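SAG family member (Sag19) (Eimeria tenella, PDB 6ZZB) is of unknown molecular function but is a major surface antigen of the parasite with a CAP-type fold. Local coordinates at residues 49-54 against 72-77; 79-84 against 94-99; 87-92 against 122-127; 99-104 against 194-199. All blocks are in the same frame, centred on the assembly; numbering follows the deposited sequence.

Overall arrangement
The four contacts join helices, loops and strands around the mixed central sheet of this CAP-type domain. Contacts 2 and 3 lie closest together, with centres about 8 Å apart. They interlock along the chain, since residues 94-99 fall between 87-92 and 122-127. Contacts 2 and 4 share Lys99 and helix 97-105, and their centres are about 13 Å apart. Contact 1 is about 13 Å from contact 2, between centres, and touches it where strand 73-74 leads into helix 77-86. It also reaches contact 4, because Lys49 packs on Ala194 and Ala195. Contacts 1 and 3 do not touch: their nearest atoms are about 7 Å apart.

Contact 1. Residues 49-54 against 72-77; sequences KTEDCL and LAKAED
Thr50 and Lys74 face each other with CA atoms 6.6 Å apart, where the first turn of helix 50-61 runs beside the short strand 73-74; farther on, the CA atoms of Leu54 and Leu72 are 7.5 Å apart. Three side chains of the helix make the contact. The methyl CG2 of Thr50 rests on the aliphatic start of Lys74, 3.9 Å from its CG, and the two side chains cross at about a right angle. The hydroxyl of Thr50 is held elsewhere, by the backbone N of Cys193. A water also joins the segments: it lies 3.0 Å from Thr50 OG1 and donates to Ala75 O at 2.8 Å. Lys74 is extended, with CG anti to the backbone N (chi1 173°), and this carries its amino group up to Glu51. There Lys74 NZ forms a salt bridge with Glu51 OE2 at 2.8 Å. Glu51 OE2 accepts through its syn lone pair. Glu51 bends at chi2 (82°) to meet the lysine. Leu54 supplies the apolar part. Its CD1 lies 3.6 Å from Leu72 O and also touches Leu72 CB, while CD2 sits near the backbone of Ala73 and Lys74. Next to it, Cys53 is disulfide-bonded to Cys138 of helix 138-155. The ammonium of Lys74 also pairs with Glu48 OE2. It therefore lies between two carboxylates and probably eases their mutual repulsion, while the Thr50 methyl and Leu54 pack the helix start on the strand without a direct backbone bond between the two segments.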
loop_
_atom_site.group_PDB
_atom_site.type_symbol
_atom_site.label_atom_id
_atom_site.label_comp_id
_atom_site.label_asym_id
_atom_site.label_seq_id
_atom_site.Cartn_x
_atom_site.Cartn_y
_atom_site.Cartn_z
ATOM N N LYS A 49 -3.675 11.214 4.202
ATOM C CA LYS A 49 -4.429 10.329 5.096
ATOM C C LYS A 49 -3.529 9.671 6.139
ATOM O O LYS A 49 -3.995 8.764 6.840
ATOM C CB LYS A 49 -5.146 9.244 4.295
ATOM C CG LYS A 49 -6.203 9.714 3.324
ATOM C CD LYS A 49 -7.314 10.480 3.976
ATOM C CE LYS A 49 -8.539 10.610 3.073
ATOM N NZ LYS A 49 -9.578 11.467 3.690
ATOM N N THR A 50 -2.287 10.096 6.317
ATOM C CA THR A 50 -1.358 9.388 7.201
ATOM C C THR A 50 -1.898 9.377 8.622
ATOM O O THR A 50 -1.918 8.323 9.267
ATOM C CB THR A 50 0.035 9.986 7.162
ATOM O OG1 THR A 50 0.416 10.064 5.772
ATOM C CG2 THR A 50 1.005 9.188 7.999
ATOM N N GLU A 51 -2.365 10.510 9.124
ATOM C CA GLU A 51 -2.887 10.527 10.512
ATOM C C GLU A 51 -4.163 9.687 10.633
ATOM O O GLU A 51 -4.486 9.265 11.751
ATOM C CB GLU A 51 -3.168 11.962 10.958
ATOM C CG GLU A 51 -1.933 12.806 11.143
ATOM C CD GLU A 51 -1.341 13.430 9.903
ATOM O OE1 GLU A 51 -1.976 13.354 8.831
ATOM O OE2 GLU A 51 -0.239 13.976 10.012
ATOM N N ASP A 52 -4.938 9.535 9.574
ATOM C CA ASP A 52 -6.167 8.725 9.616
ATOM C C ASP A 52 -5.828 7.237 9.625
ATOM O O ASP A 52 -6.719 6.446 10.023
ATOM C CB ASP A 52 -7.072 9.051 8.436
ATOM C CG ASP A 52 -8.507 8.665 8.714
ATOM O OD1 ASP A 52 -9.018 9.060 9.790
ATOM O OD2 ASP A 52 -9.084 7.889 7.919
ATOM N N CYS A 53 -4.664 6.850 9.142
ATOM C CA CYS A 53 -4.311 5.427 8.900
ATOM C C CYS A 53 -3.272 4.909 9.895
ATOM O O CYS A 53 -3.136 3.677 10.013
ATOM C CB CYS A 53 -3.769 5.269 7.487
ATOM S SG CYS A 53 -4.953 5.658 6.173
ATOM N N LEU A 54 -2.473 5.758 10.559
ATOM C CA LEU A 54 -1.272 5.272 11.281
ATOM C C LEU A 54 -1.703 4.437 12.498
ATOM O O LEU A 54 -1.003 3.470 12.773
ATOM C CB LEU A 54 -0.400 6.471 11.660
ATOM C CG LEU A 54 1.048 6.200 12.033
ATOM C CD1 LEU A 54 1.757 5.328 11.022
ATOM C CD2 LEU A 54 1.779 7.537 12.186
ATOM N N LEU A 72 5.575 2.487 13.088
ATOM C CA LEU A 72 5.932 3.417 12.002
ATOM C C LEU A 72 5.604 4.846 12.417
ATOM O O LEU A 72 4.621 5.071 13.123
ATOM C CB LEU A 72 5.125 3.066 10.756
ATOM C CG LEU A 72 5.226 1.615 10.284
ATOM C CD1 LEU A 72 4.452 1.476 8.972
ATOM C CD2 LEU A 72 6.662 1.221 10.076
ATOM N N ALA A 73 6.422 5.734 11.901
ATOM C CA ALA A 73 6.193 7.188 11.995
ATOM C C ALA A 73 5.685 7.702 10.658
ATOM O O ALA A 73 5.819 7.018 9.631
ATOM C CB ALA A 73 7.461 7.888 12.372
ATOM N N LYS A 74 5.177 8.906 10.652
ATOM C CA LYS A 74 4.816 9.605 9.406
ATOM C C LYS A 74 6.059 9.863 8.569
ATOM O O LYS A 74 7.096 10.368 9.082
ATOM C CB LYS A 74 4.127 10.914 9.741
ATOM C CG LYS A 74 3.859 11.817 8.559
ATOM C CD LYS A 74 2.952 12.947 8.978
ATOM C CE LYS A 74 2.556 13.823 7.821
ATOM N NZ LYS A 74 1.776 14.976 8.335
ATOM N N ALA A 75 5.990 9.577 7.279
ATOM C CA ALA A 75 6.980 10.013 6.282
ATOM C C ALA A 75 6.485 11.331 5.694
ATOM O O ALA A 75 5.298 11.450 5.356
ATOM C CB ALA A 75 7.157 8.974 5.194
ATOM N N GLU A 76 7.371 12.307 5.570
ATOM C CA GLU A 76 7.026 13.579 4.917
ATOM C C GLU A 76 7.211 13.437 3.412
ATOM O O GLU A 76 7.896 12.545 2.936
ATOM C CB GLU A 76 7.873 14.727 5.471
ATOM C CG GLU A 76 7.760 14.862 6.968
ATOM C CD GLU A 76 6.409 15.367 7.447
ATOM O OE1 GLU A 76 5.629 15.918 6.625
ATOM O OE2 GLU A 76 6.120 15.201 8.643
ATOM N N ASP A 77 6.563 14.321 2.673
ATOM C CA ASP A 77 6.647 14.320 1.205
ATOM C C ASP A 77 8.096 14.264 0.734
ATOM O O ASP A 77 8.372 13.516 -0.176
ATOM C CB ASP A 77 5.942 15.518 0.583
ATOM C CG ASP A 77 4.437 15.458 0.641
ATOM O OD1 ASP A 77 3.910 14.376 0.827
ATOM O OD2 ASP A 77 3.789 16.497 0.431
HETATM O O HOH W 1 2.601 11.903 4.924
#

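Contact 2. Residues 79-84 against 94-99; sequences EVTESL and SPTAPK
Leu84 and Pro95 form the tight end of this contact. CD1 of Leu84 lies 3.7 Å from Pro95 CG and almost as near to Pro95 CB, and the two side chains slide past each other in opposite directions. One turn earlier, Val80 points its CG1 at the backbone of the loop. This methyl is anti to the backbone N (chi1 172°) and sits 3.9 Å from both Pro95 O and Thr96 CA. Both Val80 and Leu84 are buried and also touch Tyr209 of strand 203-211. Thr81 belongs to the tight part too. Its OG1 donates to Pro95 O at 2.7 Å, from 46° out of the carbonyl plane. The same hydroxyl is also within bonding reach of Asp77 O, one turn back, so its single proton is probably shared between the two carbonyls. The contact sets helix 77-86 against the end of the loop that leads into helix 97-105, and both helices pack on the sheet. Thr96 is the N-cap of the second helix; its OG1, set between the backbone N and the carbonyl carbon (chi1 62°), accepts a weak bond from Lys99 N. The solvent side is looser. CG2 of Thr81 lies 3.9 Å from CA of the exposed Ser94, with the CD of the Pro95 ring a little farther off. Beyond Ser94, the extended Lys99 chain reaches back toward the loop, and its NZ donates to Ser94 O at 2.9 Å and to Ala93 O.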
loop_
_atom_site.group_PDB
_atom_site.type_symbol
_atom_site.label_atom_id
_atom_site.label_comp_id
_atom_site.label_asym_id
_atom_site.label_seq_id
_atom_site.Cartn_x
_atom_site.Cartn_y
_atom_site.Cartn_z
ATOM N N GLU A 79 10.688 13.004 2.006
ATOM C CA GLU A 79 11.231 11.658 2.259
ATOM C C GLU A 79 10.696 10.674 1.226
ATOM O O GLU A 79 11.454 9.868 0.724
ATOM C CB GLU A 79 10.864 11.222 3.669
ATOM C CG GLU A 79 11.541 12.033 4.747
ATOM C CD GLU A 79 11.147 11.535 6.116
ATOM O OE1 GLU A 79 9.958 11.628 6.489
ATOM O OE2 GLU A 79 12.052 11.124 6.851
ATOM N N VAL A 80 9.399 10.779 0.936
ATOM C CA VAL A 80 8.802 9.891 -0.086
ATOM C C VAL A 80 9.459 10.156 -1.439
ATOM O O VAL A 80 9.861 9.217 -2.118
ATOM C CB VAL A 80 7.282 10.096 -0.140
ATOM C CG1 VAL A 80 6.681 9.350 -1.310
ATOM C CG2 VAL A 80 6.645 9.685 1.172
ATOM N N THR A 81 9.611 11.432 -1.817
ATOM C CA THR A 81 10.219 11.760 -3.125
ATOM C C THR A 81 11.630 11.190 -3.201
ATOM O O THR A 81 12.038 10.614 -4.198
ATOM C CB THR A 81 10.219 13.266 -3.347
ATOM O OG1 THR A 81 8.861 13.733 -3.379
ATOM C CG2 THR A 81 10.973 13.627 -4.610
ATOM N N GLU A 82 12.411 11.351 -2.131
ATOM C CA GLU A 82 13.816 10.892 -2.163
ATOM C C GLU A 82 13.918 9.359 -2.143
ATOM O O GLU A 82 14.763 8.775 -2.837
ATOM C CB GLU A 82 14.519 11.518 -0.951
ATOM C CG GLU A 82 16.004 11.583 -1.087
ATOM C CD GLU A 82 16.465 12.446 -2.262
ATOM O OE1 GLU A 82 17.320 12.020 -2.908
ATOM O OE2 GLU A 82 15.880 13.519 -2.542
ATOM N N SER A 83 13.055 8.701 -1.368
ATOM C CA SER A 83 12.997 7.219 -1.353
ATOM C C SER A 83 12.687 6.694 -2.761
ATOM O O SER A 83 13.352 5.779 -3.244
ATOM C CB SER A 83 11.991 6.766 -0.354
ATOM O OG SER A 83 11.846 5.360 -0.380
ATOM N N LEU A 84 11.702 7.317 -3.416
ATOM C CA LEU A 84 11.341 6.910 -4.794
ATOM C C LEU A 84 12.493 7.184 -5.761
ATOM O O LEU A 84 12.767 6.346 -6.609
ATOM C CB LEU A 84 10.063 7.647 -5.171
ATOM C CG LEU A 84 8.803 7.045 -4.533
ATOM C CD1 LEU A 84 7.638 7.990 -4.700
ATOM C CD2 LEU A 84 8.473 5.675 -5.134
ATOM N N SER A 94 8.441 14.980 -8.751
ATOM C CA SER A 94 8.513 15.064 -7.274
ATOM C C SER A 94 7.405 14.203 -6.669
ATOM O O SER A 94 6.517 14.695 -5.978
ATOM C CB SER A 94 8.399 16.480 -6.807
ATOM O OG SER A 94 9.518 17.219 -7.273
ATOM N N PRO A 95 7.438 12.882 -6.912
ATOM C CA PRO A 95 6.301 12.030 -6.542
ATOM C C PRO A 95 6.091 11.941 -5.032
ATOM O O PRO A 95 7.059 11.871 -4.258
ATOM C CB PRO A 95 6.640 10.675 -7.161
ATOM C CG PRO A 95 8.165 10.700 -7.217
ATOM C CD PRO A 95 8.483 12.136 -7.589
ATOM N N THR A 96 4.841 11.925 -4.655
ATOM C CA THR A 96 4.377 11.857 -3.259
ATOM C C THR A 96 3.189 10.905 -3.204
ATOM O O THR A 96 2.652 10.556 -4.280
ATOM C CB THR A 96 3.957 13.231 -2.753
ATOM O OG1 THR A 96 2.865 13.614 -3.593
ATOM C CG2 THR A 96 5.053 14.278 -2.809
ATOM N N ALA A 97 2.745 10.516 -2.024
ATOM C CA ALA A 97 1.580 9.626 -1.928
ATOM C C ALA A 97 0.364 10.251 -2.589
ATOM O O ALA A 97 -0.336 9.561 -3.334
ATOM C CB ALA A 97 1.352 9.196 -0.511
ATOM N N PRO A 98 0.030 11.545 -2.383
ATOM C CA PRO A 98 -1.133 12.099 -3.071
ATOM C C PRO A 98 -1.009 12.021 -4.593
ATOM O O PRO A 98 -1.969 11.675 -5.269
ATOM C CB PRO A 98 -1.182 13.552 -2.591
ATOM C CG PRO A 98 -0.514 13.506 -1.244
ATOM C CD PRO A 98 0.575 12.471 -1.361
ATOM N N LYS A 99 0.162 12.337 -5.122
ATOM C CA LYS A 99 0.335 12.334 -6.590
ATOM C C LYS A 99 0.218 10.919 -7.122
ATOM O O LYS A 99 -0.306 10.717 -8.234
ATOM C CB LYS A 99 1.660 12.934 -7.001
ATOM C CG LYS A 99 1.787 14.393 -6.634
ATOM C CD LYS A 99 3.192 14.904 -6.858
ATOM C CE LYS A 99 3.328 16.383 -6.590
ATOM N NZ LYS A 99 4.712 16.826 -6.873
#

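Contact 3. Residues 87-92 against 122-127; sequences IKIEEP and KYPGLV
Tyr123 and Glu91 make the one hydrogen bond between the two segments. The phenol OH donates to Glu91 O at 2.8 Å. The acceptor sits at the ring edge, near the ring plane, whereas the OH lies 37° out of the plane of the carbonyl. Glu91 precedes a cis peptide bond to Pro92, and the CD of that proline is 3.4 Å from the same OH. Apolar contacts make up most of the rest. Ile89 uses both of its branches. Its CG2, anti to the backbone N, comes obliquely to the ring and lies 3.6 Å from Tyr123 CE1. Its other branch ends in CD1, which reaches Pro124 CD at 3.9 Å. Ile87 comes at the same proline ring with CD1 3.6 Å from Pro124 CG. Here CG1 of Ile87 stands between the backbone N and the carbonyl carbon (chi1 58°), directing CD1 at the proline. Ile89 CD1 also packs close to a polar atom, 3.3 Å from Lys122 O. Lys122 also lays its chain beside the tyrosine, with CG 3.9 Å above one ring face and toward its rim. In the loop, Lys88 is the C-prime residue of a Schellman motif that ends helix 77-86, and the chain then turns to present Ile89. Around the contact, Tyr123 packs on Ile100 and Thr103 of helix 97-105 and on Phe207 of strand 203-211. The segment leads into strand 126-131, and Pro124 rests on Phe182 of helix 175-183.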
loop_
_atom_site.group_PDB
_atom_site.type_symbol
_atom_site.label_atom_id
_atom_site.label_comp_id
_atom_site.label_asym_id
_atom_site.label_seq_id
_atom_site.Cartn_x
_atom_site.Cartn_y
_atom_site.Cartn_z
ATOM N N ILE A 87 15.029 4.462 -6.012
ATOM C CA ILE A 87 14.642 3.242 -6.768
ATOM C C ILE A 87 14.243 3.672 -8.176
ATOM O O ILE A 87 13.492 2.900 -8.816
ATOM C CB ILE A 87 13.574 2.391 -6.051
ATOM C CG1 ILE A 87 12.294 3.176 -5.761
ATOM C CG2 ILE A 87 14.171 1.794 -4.791
ATOM C CD1 ILE A 87 11.111 2.330 -5.345
ATOM N N LYS A 88 14.677 4.853 -8.606
ATOM C CA LYS A 88 14.603 5.293 -10.025
ATOM C C LYS A 88 13.149 5.560 -10.415
ATOM O O LYS A 88 12.783 5.356 -11.586
ATOM C CB LYS A 88 15.249 4.225 -10.918
ATOM C CG LYS A 88 16.729 3.968 -10.643
ATOM C CD LYS A 88 17.595 5.218 -10.720
ATOM C CE LYS A 88 18.206 5.441 -12.090
ATOM N NZ LYS A 88 19.237 6.503 -12.059
ATOM N N ILE A 89 12.346 6.055 -9.488
ATOM C CA ILE A 89 10.949 6.509 -9.780
ATOM C C ILE A 89 10.879 8.015 -9.584
ATOM O O ILE A 89 11.039 8.489 -8.449
ATOM C CB ILE A 89 9.924 5.739 -8.913
ATOM C CG1 ILE A 89 9.977 4.247 -9.224
ATOM C CG2 ILE A 89 8.533 6.325 -9.084
ATOM C CD1 ILE A 89 9.153 3.366 -8.314
ATOM N N GLU A 90 10.717 8.760 -10.679
ATOM C CA GLU A 90 10.761 10.236 -10.656
ATOM C C GLU A 90 9.580 10.840 -11.405
ATOM O O GLU A 90 9.528 12.060 -11.562
ATOM C CB GLU A 90 12.088 10.730 -11.230
ATOM C CG GLU A 90 13.269 10.263 -10.404
ATOM C CD GLU A 90 14.539 11.077 -10.595
ATOM O OE1 GLU A 90 15.396 10.602 -11.357
ATOM O OE2 GLU A 90 14.671 12.173 -9.960
ATOM N N GLU A 91 8.584 10.019 -11.735
ATOM C CA GLU A 91 7.321 10.509 -12.324
ATOM C C GLU A 91 6.162 9.888 -11.573
ATOM O O GLU A 91 6.243 8.733 -11.213
ATOM C CB GLU A 91 7.238 10.098 -13.797
ATOM C CG GLU A 91 8.213 10.833 -14.699
ATOM C CD GLU A 91 7.898 12.293 -14.965
ATOM O OE1 GLU A 91 8.556 12.856 -15.895
ATOM O OE2 GLU A 91 7.064 12.882 -14.296
ATOM N N PRO A 92 5.096 10.627 -11.279
ATOM C CA PRO A 92 4.954 12.041 -11.600
ATOM C C PRO A 92 5.972 12.921 -10.867
ATOM O O PRO A 92 6.485 12.497 -9.843
ATOM C CB PRO A 92 3.544 12.374 -11.097
ATOM C CG PRO A 92 3.293 11.376 -10.014
ATOM C CD PRO A 92 3.978 10.121 -10.468
ATOM N N LYS A 122 4.232 -0.863 -10.095
ATOM C CA LYS A 122 5.199 0.201 -10.405
ATOM C C LYS A 122 5.559 0.966 -9.124
ATOM O O LYS A 122 6.758 1.136 -8.844
ATOM C CB LYS A 122 4.669 1.173 -11.456
ATOM C CG LYS A 122 5.558 2.363 -11.709
ATOM C CD LYS A 122 5.096 3.150 -12.903
ATOM C CE LYS A 122 6.006 4.283 -13.255
ATOM N NZ LYS A 122 5.626 4.752 -14.613
ATOM N N TYR A 123 4.573 1.473 -8.404
ATOM C CA TYR A 123 4.759 2.308 -7.192
ATOM C C TYR A 123 4.641 1.375 -6.004
ATOM O O TYR A 123 3.545 0.892 -5.735
ATOM C CB TYR A 123 3.732 3.438 -7.137
ATOM C CG TYR A 123 3.848 4.363 -8.320
ATOM C CD1 TYR A 123 4.823 5.344 -8.345
ATOM C CD2 TYR A 123 2.973 4.288 -9.388
ATOM C CE1 TYR A 123 4.960 6.199 -9.421
ATOM C CE2 TYR A 123 3.097 5.121 -10.483
ATOM C CZ TYR A 123 4.076 6.088 -10.479
ATOM O OH TYR A 123 4.210 6.897 -11.569
ATOM N N PRO A 124 5.754 1.032 -5.318
ATOM C CA PRO A 124 5.681 0.068 -4.229
ATOM C C PRO A 124 4.971 0.663 -3.025
ATOM O O PRO A 124 5.327 1.761 -2.588
ATOM C CB PRO A 124 7.137 -0.255 -3.908
ATOM C CG PRO A 124 7.926 0.877 -4.455
ATOM C CD PRO A 124 7.123 1.521 -5.556
ATOM N N GLY A 125 3.942 0.001 -2.562
ATOM C CA GLY A 125 3.238 0.398 -1.361
ATOM C C GLY A 125 1.947 -0.346 -1.236
ATOM O O GLY A 125 1.680 -1.296 -2.002
ATOM N N LEU A 126 1.152 0.044 -0.259
ATOM C CA LEU A 126 -0.229 -0.442 -0.067
ATOM C C LEU A 126 -1.146 0.271 -1.046
ATOM O O LEU A 126 -1.069 1.497 -1.193
ATOM C CB LEU A 126 -0.647 -0.242 1.388
ATOM C CG LEU A 126 -2.107 -0.515 1.732
ATOM C CD1 LEU A 126 -2.210 -1.002 3.171
ATOM C CD2 LEU A 126 -2.963 0.728 1.476
ATOM N N VAL A 127 -1.997 -0.503 -1.707
ATOM C CA VAL A 127 -2.960 0.025 -2.692
ATOM C C VAL A 127 -4.329 -0.526 -2.358
ATOM O O VAL A 127 -4.495 -1.752 -2.385
ATOM C CB VAL A 127 -2.551 -0.343 -4.120
ATOM C CG1 VAL A 127 -3.523 0.195 -5.145
ATOM C CG2 VAL A 127 -1.148 0.112 -4.412
#

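Contact 4. Residues 99-104 against 194-199; sequences KIAVTL and AATKDC
Thr196 OG1 is gripped by two groups of the neighbouring part of the chain, Asp204 OD1 and the backbone N of Val205. Asp204 OD1 also takes the N-H of Cys199, so one carboxylate oxygen ties both residues. With the hydroxyl engaged there, the methyl of Thr196 faces helix 97-105: CG2 is anti to the carbonyl carbon (OG1 chi1 64°). It lies 3.6 Å from Ala101 O and 4.1 Å from Val102 CG2, crossing the valine obliquely. Ala101 is the other main partner. Its CB points at the strand and rests 3.9 Å from Ala194 O, and the CA atoms of Ala101 and Ala195 are 5.8 Å apart. No hydrogen bond joins the two segments; the meeting is van der Waals contact between small groups. These let the helix come close: the axes of 99-104 and 194-196 approach to 7.1 Å, and their directions differ by 35°. Inside the helix, Lys99 O accepts from Thr103 N and Thr103 OG1, both at 2.9 Å and from opposite faces of its plane. Past the strand end, Cys199 is disulfide-bonded to Cys112, so the chain just past the strand is tied covalently to the chain that follows helix 97-105. A helix crossing a strand of the central sheet at this angle, with small residues between them, is consistent with the layered alpha-beta-alpha sandwich of CAP proteins.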
loop_
_atom_site.group_PDB
_atom_site.type_symbol
_atom_site.label_atom_id
_atom_site.label_comp_id
_atom_site.label_asym_id
_atom_site.label_seq_id
_atom_site.Cartn_x
_atom_site.Cartn_y
_atom_site.Cartn_z
ATOM N N LYS A 99 0.162 12.337 -5.122
ATOM C CA LYS A 99 0.335 12.334 -6.590
ATOM C C LYS A 99 0.218 10.919 -7.122
ATOM O O LYS A 99 -0.306 10.717 -8.234
ATOM C CB LYS A 99 1.660 12.934 -7.001
ATOM C CG LYS A 99 1.787 14.393 -6.634
ATOM C CD LYS A 99 3.192 14.904 -6.858
ATOM C CE LYS A 99 3.328 16.383 -6.590
ATOM N NZ LYS A 99 4.712 16.826 -6.873
ATOM N N ILE A 100 0.706 9.926 -6.397
ATOM C CA ILE A 100 0.610 8.521 -6.847
ATOM C C ILE A 100 -0.840 8.060 -6.740
ATOM O O ILE A 100 -1.312 7.378 -7.673
ATOM C CB ILE A 100 1.582 7.633 -6.063
ATOM C CG1 ILE A 100 3.012 7.961 -6.475
ATOM C CG2 ILE A 100 1.258 6.161 -6.264
ATOM C CD1 ILE A 100 4.082 7.415 -5.535
ATOM N N ALA A 101 -1.565 8.408 -5.681
ATOM C CA ALA A 101 -2.993 8.008 -5.598
ATOM C C ALA A 101 -3.737 8.519 -6.838
ATOM O O ALA A 101 -4.538 7.768 -7.439
ATOM C CB ALA A 101 -3.610 8.523 -4.312
ATOM N N VAL A 102 -3.492 9.759 -7.206
ATOM C CA VAL A 102 -4.122 10.376 -8.413
ATOM C C VAL A 102 -3.672 9.603 -9.659
ATOM O O VAL A 102 -4.500 9.267 -10.519
ATOM C CB VAL A 102 -3.813 11.872 -8.490
ATOM C CG1 VAL A 102 -4.189 12.444 -9.867
ATOM C CG2 VAL A 102 -4.493 12.618 -7.348
ATOM N N THR A 103 -2.386 9.349 -9.799
ATOM C CA THR A 103 -1.857 8.605 -10.958
ATOM C C THR A 103 -2.579 7.271 -11.098
ATOM O O THR A 103 -2.893 6.832 -12.228
ATOM C CB THR A 103 -0.335 8.403 -10.858
ATOM O OG1 THR A 103 0.264 9.704 -10.846
ATOM C CG2 THR A 103 0.220 7.555 -11.982
ATOM N N LEU A 104 -2.791 6.552 -10.004
ATOM C CA LEU A 104 -3.418 5.222 -9.986
ATOM C C LEU A 104 -4.923 5.314 -10.272
ATOM O O LEU A 104 -5.441 4.380 -10.919
ATOM C CB LEU A 104 -3.169 4.553 -8.633
ATOM C CG LEU A 104 -1.710 4.187 -8.351
ATOM C CD1 LEU A 104 -1.569 3.682 -6.936
ATOM C CD2 LEU A 104 -1.185 3.136 -9.316
ATOM N N ALA A 194 -2.280 8.544 1.267
ATOM C CA ALA A 194 -3.145 9.541 0.641
ATOM C C ALA A 194 -4.238 8.829 -0.122
ATOM O O ALA A 194 -4.045 7.664 -0.543
ATOM C CB ALA A 194 -2.358 10.446 -0.272
ATOM N N ALA A 195 -5.362 9.477 -0.322
ATOM C CA ALA A 195 -6.459 8.868 -1.091
ATOM C C ALA A 195 -7.088 9.918 -1.975
ATOM O O ALA A 195 -7.242 11.083 -1.546
ATOM C CB ALA A 195 -7.500 8.285 -0.189
ATOM N N THR A 196 -7.473 9.522 -3.170
ATOM C CA THR A 196 -8.350 10.412 -3.953
ATOM C C THR A 196 -9.687 10.572 -3.241
ATOM O O THR A 196 -10.150 9.666 -2.549
ATOM C CB THR A 196 -8.504 9.919 -5.387
ATOM O OG1 THR A 196 -9.155 8.658 -5.417
ATOM C CG2 THR A 196 -7.173 9.841 -6.104
ATOM N N LYS A 197 -10.286 11.755 -3.412
ATOM C CA LYS A 197 -11.461 12.115 -2.590
ATOM C C LYS A 197 -12.685 12.436 -3.441
ATOM O O LYS A 197 -13.769 12.486 -2.858
ATOM C CB LYS A 197 -11.133 13.306 -1.686
ATOM C CG LYS A 197 -10.822 14.612 -2.397
ATOM C CD LYS A 197 -10.513 15.774 -1.462
ATOM C CE LYS A 197 -9.872 16.917 -2.210
ATOM N NZ LYS A 197 -9.465 18.009 -1.299
ATOM N N ASP A 198 -12.554 12.613 -4.750
ATOM C CA ASP A 198 -13.635 13.286 -5.516
ATOM C C ASP A 198 -13.912 12.575 -6.843
ATOM O O ASP A 198 -14.644 13.158 -7.671
ATOM C CB ASP A 198 -13.310 14.762 -5.693
ATOM C CG ASP A 198 -12.073 15.041 -6.507
ATOM O OD1 ASP A 198 -11.338 14.057 -6.815
ATOM O OD2 ASP A 198 -11.832 16.221 -6.832
ATOM N N CYS A 199 -13.435 11.354 -7.071
ATOM C CA CYS A 199 -13.865 10.585 -8.268
ATOM C C CYS A 199 -15.396 10.619 -8.378
ATOM O O CYS A 199 -16.107 10.365 -7.386
ATOM C CB CYS A 199 -13.402 9.142 -8.190
ATOM S SG CYS A 199 -11.601 8.985 -8.368
#